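Local coordinates for protein alanine racemase (Acinetobacter baumannii, PDB 4QHR) that is a two-domain enzyme of the alanine racemase family, pairing an N-terminal TIM-type barrel that carries a covalently bound pyridoxal phosphate with a C-terminal beta domain, at residues Ser27-Met32 / Asp206-Gly211; Ala189-Ser194 / Pro201-Asp206; Ala238-Leu243 / Thr312-Gly317. All blocks are in the same frame, centred on the assembly; numbering follows the deposited sequence.

Contact 1: Ser27-Met32 / Asp206-Gly211; sequences SKIVSM and DYVRPG
Lys-28 and Tyr-207 lie alongside each other and point the same way: CB of Lys-28 sits 3.6 Å from CD2 of Tyr-207, and its extended chain runs on beside the ring, CD lying 3.6 Å from Tyr-207 CE2 and NZ ending 3.8 Å from Tyr-207 OH. Val-30 adds a second bump on this side. With its CG2 beside the backbone N (the other methyl anti, chi1 -171°), that methyl reaches to 3.8 Å from Tyr-207 CD2. Both residues approach the ring obliquely. On the other face of the sheet Ile-29 fills the hollow between Val-208 and Pro-210. Its CG1 branch slants across Val-208, while CG2 comes at about a right angle to the proline ring, 3.6 Å from Pro-210 CG. Further along, the bend at chi2 brings Met-32 SD to 4.1 Å from Arg-209 CB, the two side chains lying side by side.

The backbones run parallel, their end-to-end directions 29° apart. Val-30 N donates to Val-208 O at 2.8 Å, and Met-32 N to Pro-210 O at 3.0 Å (171° at the hydrogen), so pairing continues past the short strand 207-208. This is the seam where the first and last strands of the eight-stranded TIM-type barrel meet. Outside it, helix 10-23 packs on Ile-29 and Pro-210, and helix 194-199 on Val-208 and Pro-210; strand 54-57 flanks strand 28-32 on its other edge.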
loop_
_atom_site.group_PDB
_atom_site.type_symbol
_atom_site.label_atom_id
_atom_site.label_comp_id
_atom_site.label_asym_id
_atom_site.label_seq_id
_atom_site.Cartn_x
_atom_site.Cartn_y
_atom_site.Cartn_z
ATOM N N SER A 27 34.705 -5.007 -1.067
ATOM C CA SER A 27 33.688 -5.899 -0.460
ATOM C C SER A 27 32.795 -6.457 -1.550
ATOM O O SER A 27 32.516 -5.764 -2.550
ATOM C CB SER A 27 32.806 -5.104 0.438
ATOM O OG SER A 27 33.483 -4.707 1.605
ATOM N N LYS A 28 32.327 -7.664 -1.337
ATOM C CA LYS A 28 31.290 -8.238 -2.181
ATOM C C LYS A 28 29.977 -7.566 -1.831
ATOM O O LYS A 28 29.827 -7.095 -0.715
ATOM C CB LYS A 28 31.213 -9.739 -1.960
ATOM C CG LYS A 28 32.369 -10.462 -2.634
ATOM C CD LYS A 28 32.502 -11.883 -2.132
ATOM C CE LYS A 28 33.526 -12.596 -2.910
ATOM N NZ LYS A 28 33.630 -13.978 -2.393
ATOM N N ILE A 29 29.078 -7.443 -2.804
ATOM C CA ILE A 29 27.812 -6.768 -2.543
ATOM C C ILE A 29 26.635 -7.745 -2.537
ATOM O O ILE A 29 26.397 -8.444 -3.536
ATOM C CB ILE A 29 27.603 -5.643 -3.563
ATOM C CG1 ILE A 29 28.784 -4.661 -3.506
ATOM C CG2 ILE A 29 26.251 -4.964 -3.394
ATOM C CD1 ILE A 29 28.813 -3.770 -4.708
ATOM N N VAL A 30 25.913 -7.743 -1.419
ATOM C CA VAL A 30 24.624 -8.403 -1.268
ATOM C C VAL A 30 23.536 -7.343 -1.531
ATOM O O VAL A 30 23.201 -6.567 -0.669
ATOM C CB VAL A 30 24.445 -9.027 0.106
ATOM C CG1 VAL A 30 23.190 -9.897 0.130
ATOM C CG2 VAL A 30 25.610 -9.888 0.464
ATOM N N SER A 31 22.983 -7.306 -2.756
ATOM C CA SER A 31 21.940 -6.329 -3.061
ATOM C C SER A 31 20.592 -6.801 -2.412
ATOM O O SER A 31 20.098 -7.895 -2.686
ATOM C CB SER A 31 21.818 -6.090 -4.570
ATOM O OG SER A 31 22.875 -5.257 -5.066
ATOM N N MET A 32 20.037 -5.978 -1.531
ATOM C CA MET A 32 18.796 -6.347 -0.815
ATOM C C MET A 32 17.585 -6.019 -1.726
ATOM O O MET A 32 17.334 -4.862 -2.076
ATOM C CB MET A 32 18.697 -5.647 0.526
ATOM C CG MET A 32 19.860 -5.915 1.449
ATOM S SD MET A 32 20.297 -7.614 1.784
ATOM C CE MET A 32 18.796 -8.022 2.650
ATOM N N ASP A 206 33.902 -8.215 4.460
ATOM C CA ASP A 206 33.820 -9.046 3.248
ATOM C C ASP A 206 32.555 -8.827 2.399
ATOM O O ASP A 206 32.595 -8.966 1.178
ATOM C CB ASP A 206 33.933 -10.491 3.673
ATOM C CG ASP A 206 35.180 -10.724 4.520
ATOM O OD1 ASP A 206 36.278 -10.798 3.917
ATOM O OD2 ASP A 206 35.090 -10.735 5.745
ATOM N N TYR A 207 31.444 -8.512 3.042
ATOM C CA TYR A 207 30.162 -8.296 2.383
ATOM C C TYR A 207 29.451 -7.071 2.959
ATOM O O TYR A 207 29.254 -6.977 4.141
ATOM C CB TYR A 207 29.239 -9.493 2.601
ATOM C CG TYR A 207 29.675 -10.769 1.941
ATOM C CD1 TYR A 207 30.526 -11.657 2.608
ATOM C CD2 TYR A 207 29.253 -11.094 0.679
ATOM C CE1 TYR A 207 30.948 -12.839 2.006
ATOM C CE2 TYR A 207 29.660 -12.280 0.075
ATOM C CZ TYR A 207 30.519 -13.130 0.746
ATOM O OH TYR A 207 30.911 -14.309 0.175
ATOM N N VAL A 208 29.042 -6.157 2.080
ATOM C CA VAL A 208 28.123 -5.083 2.424
ATOM C C VAL A 208 26.727 -5.459 1.852
ATOM O O VAL A 208 26.612 -6.235 0.861
ATOM C CB VAL A 208 28.648 -3.725 1.900
ATOM C CG1 VAL A 208 29.973 -3.397 2.576
ATOM C CG2 VAL A 208 28.747 -3.668 0.386
ATOM N N ARG A 209 25.701 -4.886 2.453
ATOM C CA ARG A 209 24.310 -5.194 2.154
ATOM C C ARG A 209 23.494 -3.934 1.891
ATOM O O ARG A 209 22.644 -3.610 2.667
ATOM C CB ARG A 209 23.684 -5.966 3.291
ATOM C CG ARG A 209 24.513 -7.178 3.729
ATOM C CD ARG A 209 23.767 -8.095 4.677
ATOM N NE ARG A 209 23.215 -7.415 5.871
ATOM C CZ ARG A 209 23.811 -7.267 7.049
ATOM N NH1 ARG A 209 25.059 -7.692 7.250
ATOM N NH2 ARG A 209 23.160 -6.633 8.036
ATOM N N PRO A 210 23.763 -3.241 0.792
ATOM C CA PRO A 210 22.929 -2.125 0.477
ATOM C C PRO A 210 21.486 -2.487 0.115
ATOM O O PRO A 210 21.254 -3.392 -0.691
ATOM C CB PRO A 210 23.546 -1.565 -0.780
ATOM C CG PRO A 210 24.112 -2.801 -1.453
ATOM C CD PRO A 210 24.688 -3.563 -0.307
ATOM N N GLY A 211 20.551 -1.742 0.665
ATOM C CA GLY A 211 19.165 -1.757 0.182
ATOM C C GLY A 211 18.666 -0.442 -0.400
ATOM O O GLY A 211 18.737 -0.210 -1.624
#

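Contact 2: Ala189-Ser194 / Pro201-Asp206; sequences ASCCNS and PELNFD
Ala-189 is held at both ends of its backbone by Asp-206. Its N donates to Asp-206 OD2 at 2.9 Å, meeting the oxygen on its anti side and 18° out of the carboxylate plane, while its O accepts from Asp-206 N at 3.0 Å. The carboxylate can bend back because its CG stands beside the backbone N of Asp-206 (chi1 -54°). The methyl of Ala-189 rests 3.9 Å from Phe-205 CB, near the root of the ring, which is met obliquely; the ring itself continues toward Leu-178 and Lys-181 of helix 168-184. Ser-190 turns its hydroxyl away, to Tyr-207 and Arg-209.

Here strand 188-190 of the TIM-type barrel gives way to the loop leading into helix 194-199, and residues 201-206 bring the chain back toward strand 207-208: this is a beta-alpha-beta crossover, with the returning loop folded against the strand it left. At Cys-191 the backbone N gives its hydrogen to a bridging water at 2.8 Å, and the same water lies within donating distance of Leu-203 O and Asn-204 O. Cys-191 SG, set between its own N and carbonyl carbon (chi1 71°), is 3.7 Å from Leu-203 CB. Cys-192 SG also meets Leu-203, 3.4 Å from its O, and lies 3.8 Å from Asn-204 OD1. Asn-193 then caps helix 194-199, its OD1 accepting from Ala-196 N.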
loop_
_atom_site.group_PDB
_atom_site.type_symbol
_atom_site.label_atom_id
_atom_site.label_comp_id
_atom_site.label_asym_id
_atom_site.label_seq_id
_atom_site.Cartn_x
_atom_site.Cartn_y
_atom_site.Cartn_z
ATOM N N ALA A 189 32.893 -11.496 7.538
ATOM C CA ALA A 189 31.999 -10.616 8.242
ATOM C C ALA A 189 31.227 -9.648 7.327
ATOM O O ALA A 189 31.688 -9.285 6.260
ATOM C CB ALA A 189 32.753 -9.834 9.266
ATOM N N SER A 190 30.065 -9.230 7.834
ATOM C CA SER A 190 29.135 -8.365 7.111
ATOM C C SER A 190 28.284 -7.578 8.110
ATOM O O SER A 190 27.539 -8.162 8.953
ATOM C CB SER A 190 28.182 -9.196 6.268
ATOM O OG SER A 190 27.300 -8.368 5.457
ATOM N N CYS A 191 28.342 -6.251 7.992
ATOM C CA CYS A 191 27.433 -5.447 8.811
ATOM C C CYS A 191 26.887 -4.138 8.234
ATOM O O CYS A 191 26.029 -3.548 8.852
ATOM C CB CYS A 191 28.063 -5.184 10.144
ATOM S SG CYS A 191 29.436 -4.049 10.022
ATOM N N CYS A 192 27.351 -3.687 7.079
ATOM C CA CYS A 192 26.894 -2.412 6.540
ATOM C C CYS A 192 25.619 -2.479 5.694
ATOM O O CYS A 192 25.577 -3.133 4.621
ATOM C CB CYS A 192 27.995 -1.740 5.709
ATOM S SG CYS A 192 29.515 -1.428 6.661
ATOM N N ASN A 193 24.608 -1.781 6.173
ATOM C CA ASN A 193 23.427 -1.388 5.370
ATOM C C ASN A 193 23.805 -0.123 4.584
ATOM O O ASN A 193 24.976 0.250 4.583
ATOM C CB ASN A 193 22.197 -1.234 6.258
ATOM C CG ASN A 193 22.377 -0.203 7.392
ATOM O OD1 ASN A 193 23.394 0.492 7.473
ATOM N ND2 ASN A 193 21.396 -0.115 8.249
ATOM N N SER A 194 22.851 0.536 3.927
ATOM C CA SER A 194 23.149 1.677 3.117
ATOM C C SER A 194 23.786 2.780 3.967
ATOM O O SER A 194 24.770 3.371 3.568
ATOM C CB SER A 194 21.875 2.238 2.464
ATOM O OG SER A 194 21.281 1.284 1.593
ATOM N N PRO A 201 33.180 3.008 6.250
ATOM C CA PRO A 201 33.842 2.062 5.336
ATOM C C PRO A 201 34.758 1.121 6.084
ATOM O O PRO A 201 35.006 0.032 5.589
ATOM C CB PRO A 201 34.627 2.961 4.347
ATOM C CG PRO A 201 34.745 4.270 5.051
ATOM C CD PRO A 201 33.517 4.408 5.927
ATOM N N GLU A 202 35.242 1.513 7.265
ATOM C CA GLU A 202 36.110 0.625 8.070
ATOM C C GLU A 202 35.405 -0.652 8.536
ATOM O O GLU A 202 36.062 -1.630 8.930
ATOM C CB GLU A 202 36.720 1.367 9.278
ATOM C CG GLU A 202 35.741 1.775 10.374
ATOM C CD GLU A 202 35.035 3.130 10.152
ATOM O OE1 GLU A 202 35.098 3.749 9.057
ATOM O OE2 GLU A 202 34.385 3.554 11.116
ATOM N N LEU A 203 34.082 -0.638 8.523
ATOM C CA LEU A 203 33.262 -1.841 8.825
ATOM C C LEU A 203 32.740 -2.614 7.610
ATOM O O LEU A 203 31.910 -3.515 7.780
ATOM C CB LEU A 203 32.089 -1.457 9.734
ATOM C CG LEU A 203 32.482 -0.818 11.075
ATOM C CD1 LEU A 203 31.260 -0.528 11.895
ATOM C CD2 LEU A 203 33.379 -1.686 11.921
ATOM N N ASN A 204 33.269 -2.350 6.426
ATOM C CA ASN A 204 32.836 -3.057 5.232
ATOM C C ASN A 204 33.127 -4.544 5.316
ATOM O O ASN A 204 32.287 -5.362 4.962
ATOM C CB ASN A 204 33.528 -2.523 3.960
ATOM C CG ASN A 204 33.030 -1.166 3.499
ATOM O OD1 ASN A 204 32.016 -0.602 3.957
ATOM N ND2 ASN A 204 33.733 -0.641 2.614
ATOM N N PHE A 205 34.330 -4.891 5.793
ATOM C CA PHE A 205 34.772 -6.311 5.759
ATOM C C PHE A 205 34.465 -7.004 4.427
ATOM O O PHE A 205 34.708 -6.420 3.346
ATOM C CB PHE A 205 34.236 -7.040 6.981
ATOM C CG PHE A 205 34.695 -6.431 8.270
ATOM C CD1 PHE A 205 36.057 -6.473 8.605
ATOM C CD2 PHE A 205 33.814 -5.784 9.131
ATOM C CE1 PHE A 205 36.532 -5.898 9.780
ATOM C CE2 PHE A 205 34.283 -5.234 10.325
ATOM C CZ PHE A 205 35.646 -5.274 10.632
ATOM N N ASP A 206 33.902 -8.215 4.460
ATOM C CA ASP A 206 33.820 -9.046 3.248
ATOM C C ASP A 206 32.555 -8.827 2.399
ATOM O O ASP A 206 32.595 -8.966 1.178
ATOM C CB ASP A 206 33.933 -10.491 3.673
ATOM C CG ASP A 206 35.180 -10.724 4.520
ATOM O OD1 ASP A 206 36.278 -10.798 3.917
ATOM O OD2 ASP A 206 35.090 -10.735 5.745
HETATM O O HOH W 1 29.977 -4.834 6.240
#

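Contact 3: Ala238-Leu243 / Thr312-Gly317; sequences AEIIAL and TQVKLG
Ile-240 O accepts Gly-317 N right beside a classic beta bulge, in which Ile-241 and Ala-242 both face Ile-268 on the neighbouring strand 264-269. The bond is 3.0 Å long and nearly straight at the hydrogen (169°). It helps tie strand 234-246 of the C-terminal beta domain to the loop before strand 319-321, where antiparallel pairing continues through Thr-318. At Gly-317 the backbone angles (phi 93°) would jam a beta carbon against the preceding carbonyl oxygen.

Much of the remaining contact is apolar. The side chains of Ile-240 and Val-314 cross at about a right angle, with Ile-240 CD1 3.7 Å from Val-314 CB; that of Leu-243 meets Val-314 obliquely, its CD2 3.8 Å from Val-314 CG2. Val-314 is thus gripped from two directions. Leu-316 runs past Leu-243 in the opposite direction, and its CD2 settles 3.6 Å from Ala-242 N, over the backbone of the bulge. The second subunit lies close by: Gln-103 of that subunit packs on Leu-316, and its Leu-133 on Ala-242.

At the other end, Glu-239 stretches its chain beside Gly-317. A water donates to Gly-317 O at 2.6 Å and, more weakly, to Glu-239 OE2 at 3.2 Å.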
loop_
_atom_site.group_PDB
_atom_site.type_symbol
_atom_site.label_atom_id
_atom_site.label_comp_id
_atom_site.label_asym_id
_atom_site.label_seq_id
_atom_site.Cartn_x
_atom_site.Cartn_y
_atom_site.Cartn_z
ATOM N N ALA A 238 0.456 10.180 -12.429
ATOM C CA ALA A 238 -0.950 10.097 -12.776
ATOM C C ALA A 238 -1.284 11.323 -13.680
ATOM O O ALA A 238 -0.386 12.010 -14.139
ATOM C CB ALA A 238 -1.834 10.017 -11.518
ATOM N N GLU A 239 -2.540 11.558 -13.979
ATOM C CA GLU A 239 -2.935 12.649 -14.853
ATOM C C GLU A 239 -4.092 13.440 -14.280
ATOM O O GLU A 239 -4.893 12.968 -13.438
ATOM C CB GLU A 239 -3.320 12.114 -16.271
ATOM C CG GLU A 239 -2.102 11.818 -17.143
ATOM C CD GLU A 239 -2.502 11.298 -18.501
ATOM O OE1 GLU A 239 -3.720 11.405 -18.855
ATOM O OE2 GLU A 239 -1.612 10.792 -19.200
ATOM N N ILE A 240 -4.156 14.674 -14.745
ATOM C CA ILE A 240 -5.311 15.535 -14.464
ATOM C C ILE A 240 -6.573 15.068 -15.183
ATOM O O ILE A 240 -6.582 14.923 -16.384
ATOM C CB ILE A 240 -5.007 17.001 -14.770
ATOM C CG1 ILE A 240 -4.001 17.475 -13.725
ATOM C CG2 ILE A 240 -6.303 17.812 -14.697
ATOM C CD1 ILE A 240 -3.429 18.871 -13.944
ATOM N N ILE A 241 -7.636 14.844 -14.422
ATOM C CA ILE A 241 -8.905 14.325 -14.948
ATOM C C ILE A 241 -10.063 15.320 -14.896
ATOM O O ILE A 241 -11.112 15.074 -15.508
ATOM C CB ILE A 241 -9.289 12.996 -14.257
ATOM C CG1 ILE A 241 -9.487 13.138 -12.745
ATOM C CG2 ILE A 241 -8.200 11.958 -14.522
ATOM C CD1 ILE A 241 -10.155 11.940 -12.078
ATOM N N ALA A 242 -9.886 16.408 -14.143
ATOM C CA ALA A 242 -10.883 17.475 -14.041
ATOM C C ALA A 242 -10.264 18.793 -13.620
ATOM O O ALA A 242 -9.297 18.815 -12.858
ATOM C CB ALA A 242 -11.998 17.112 -13.057
ATOM N N LEU A 243 -10.850 19.892 -14.117
ATOM C CA LEU A 243 -10.439 21.225 -13.749
ATOM C C LEU A 243 -11.606 22.009 -13.169
ATOM O O LEU A 243 -12.738 21.875 -13.650
ATOM C CB LEU A 243 -9.886 21.944 -14.975
ATOM C CG LEU A 243 -8.577 21.308 -15.411
ATOM C CD1 LEU A 243 -8.207 21.806 -16.783
ATOM C CD2 LEU A 243 -7.475 21.632 -14.404
ATOM N N THR A 312 0.017 27.447 -12.251
ATOM C CA THR A 312 0.642 26.477 -13.147
ATOM C C THR A 312 -0.252 26.177 -14.355
ATOM O O THR A 312 -1.447 25.863 -14.212
ATOM C CB THR A 312 0.902 25.162 -12.360
ATOM O OG1 THR A 312 1.625 25.466 -11.153
ATOM C CG2 THR A 312 1.691 24.126 -13.172
ATOM N N GLN A 313 0.325 26.233 -15.543
ATOM C CA GLN A 313 -0.453 25.962 -16.755
ATOM C C GLN A 313 -0.663 24.474 -16.933
ATOM O O GLN A 313 0.307 23.712 -17.018
ATOM C CB GLN A 313 0.227 26.504 -17.998
ATOM C CG GLN A 313 0.043 27.994 -18.194
ATOM C CD GLN A 313 0.250 28.419 -19.632
ATOM O OE1 GLN A 313 -0.147 29.528 -20.014
ATOM N NE2 GLN A 313 0.865 27.546 -20.450
ATOM N N VAL A 314 -1.932 24.070 -16.984
ATOM C CA VAL A 314 -2.269 22.672 -17.081
ATOM C C VAL A 314 -3.440 22.505 -18.017
ATOM O O VAL A 314 -4.096 23.487 -18.401
ATOM C CB VAL A 314 -2.648 22.051 -15.715
ATOM C CG1 VAL A 314 -1.476 22.135 -14.741
ATOM C CG2 VAL A 314 -3.915 22.702 -15.146
ATOM N N LYS A 315 -3.661 21.258 -18.389
ATOM C CA LYS A 315 -4.805 20.875 -19.137
ATOM C C LYS A 315 -5.293 19.528 -18.650
ATOM O O LYS A 315 -4.615 18.845 -17.875
ATOM C CB LYS A 315 -4.451 20.739 -20.613
ATOM C CG LYS A 315 -4.174 22.047 -21.337
ATOM C CD LYS A 315 -4.060 21.780 -22.824
ATOM C CE LYS A 315 -5.338 21.437 -23.574
ATOM N NZ LYS A 315 -6.164 22.652 -23.798
ATOM N N LEU A 316 -6.462 19.135 -19.136
ATOM C CA LEU A 316 -6.945 17.769 -18.987
ATOM C C LEU A 316 -5.899 16.869 -19.670
ATOM O O LEU A 316 -5.439 17.164 -20.776
ATOM C CB LEU A 316 -8.352 17.589 -19.584
ATOM C CG LEU A 316 -9.496 18.311 -18.859
ATOM C CD1 LEU A 316 -10.779 18.164 -19.653
ATOM C CD2 LEU A 316 -9.705 17.802 -17.429
ATOM N N GLY A 317 -5.464 15.819 -18.965
ATOM C CA GLY A 317 -4.424 14.921 -19.471
ATOM C C GLY A 317 -3.019 15.285 -19.054
ATOM O O GLY A 317 -2.108 14.512 -19.319
HETATM O O HOH W 2 -1.536 13.113 -21.384
#

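Contacts 1 and 2 are neighbours, their centres 8 Å apart. They share Asp-206, and Ser-27 OG of contact 1 lies 2.7 Å from Phe-205 O of contact 2, a probable hydrogen bond. Tyr-207 O and Ser-190 OG form a similar probable link. Both contacts reach the cofactor-bearing lysine at position 34: Arg-209 NE bonds its ring nitrogen N1, while Gly-211 N and Ser-194 OG bond its phosphate oxygen OP3. Contact 3 stands apart in the C-terminal domain, on the opposite side of the chain's centre. Its centre is about 43 Å from that of contact 1 and 47 Å from that of contact 2, and their nearest atoms are about 24 and 27 Å away.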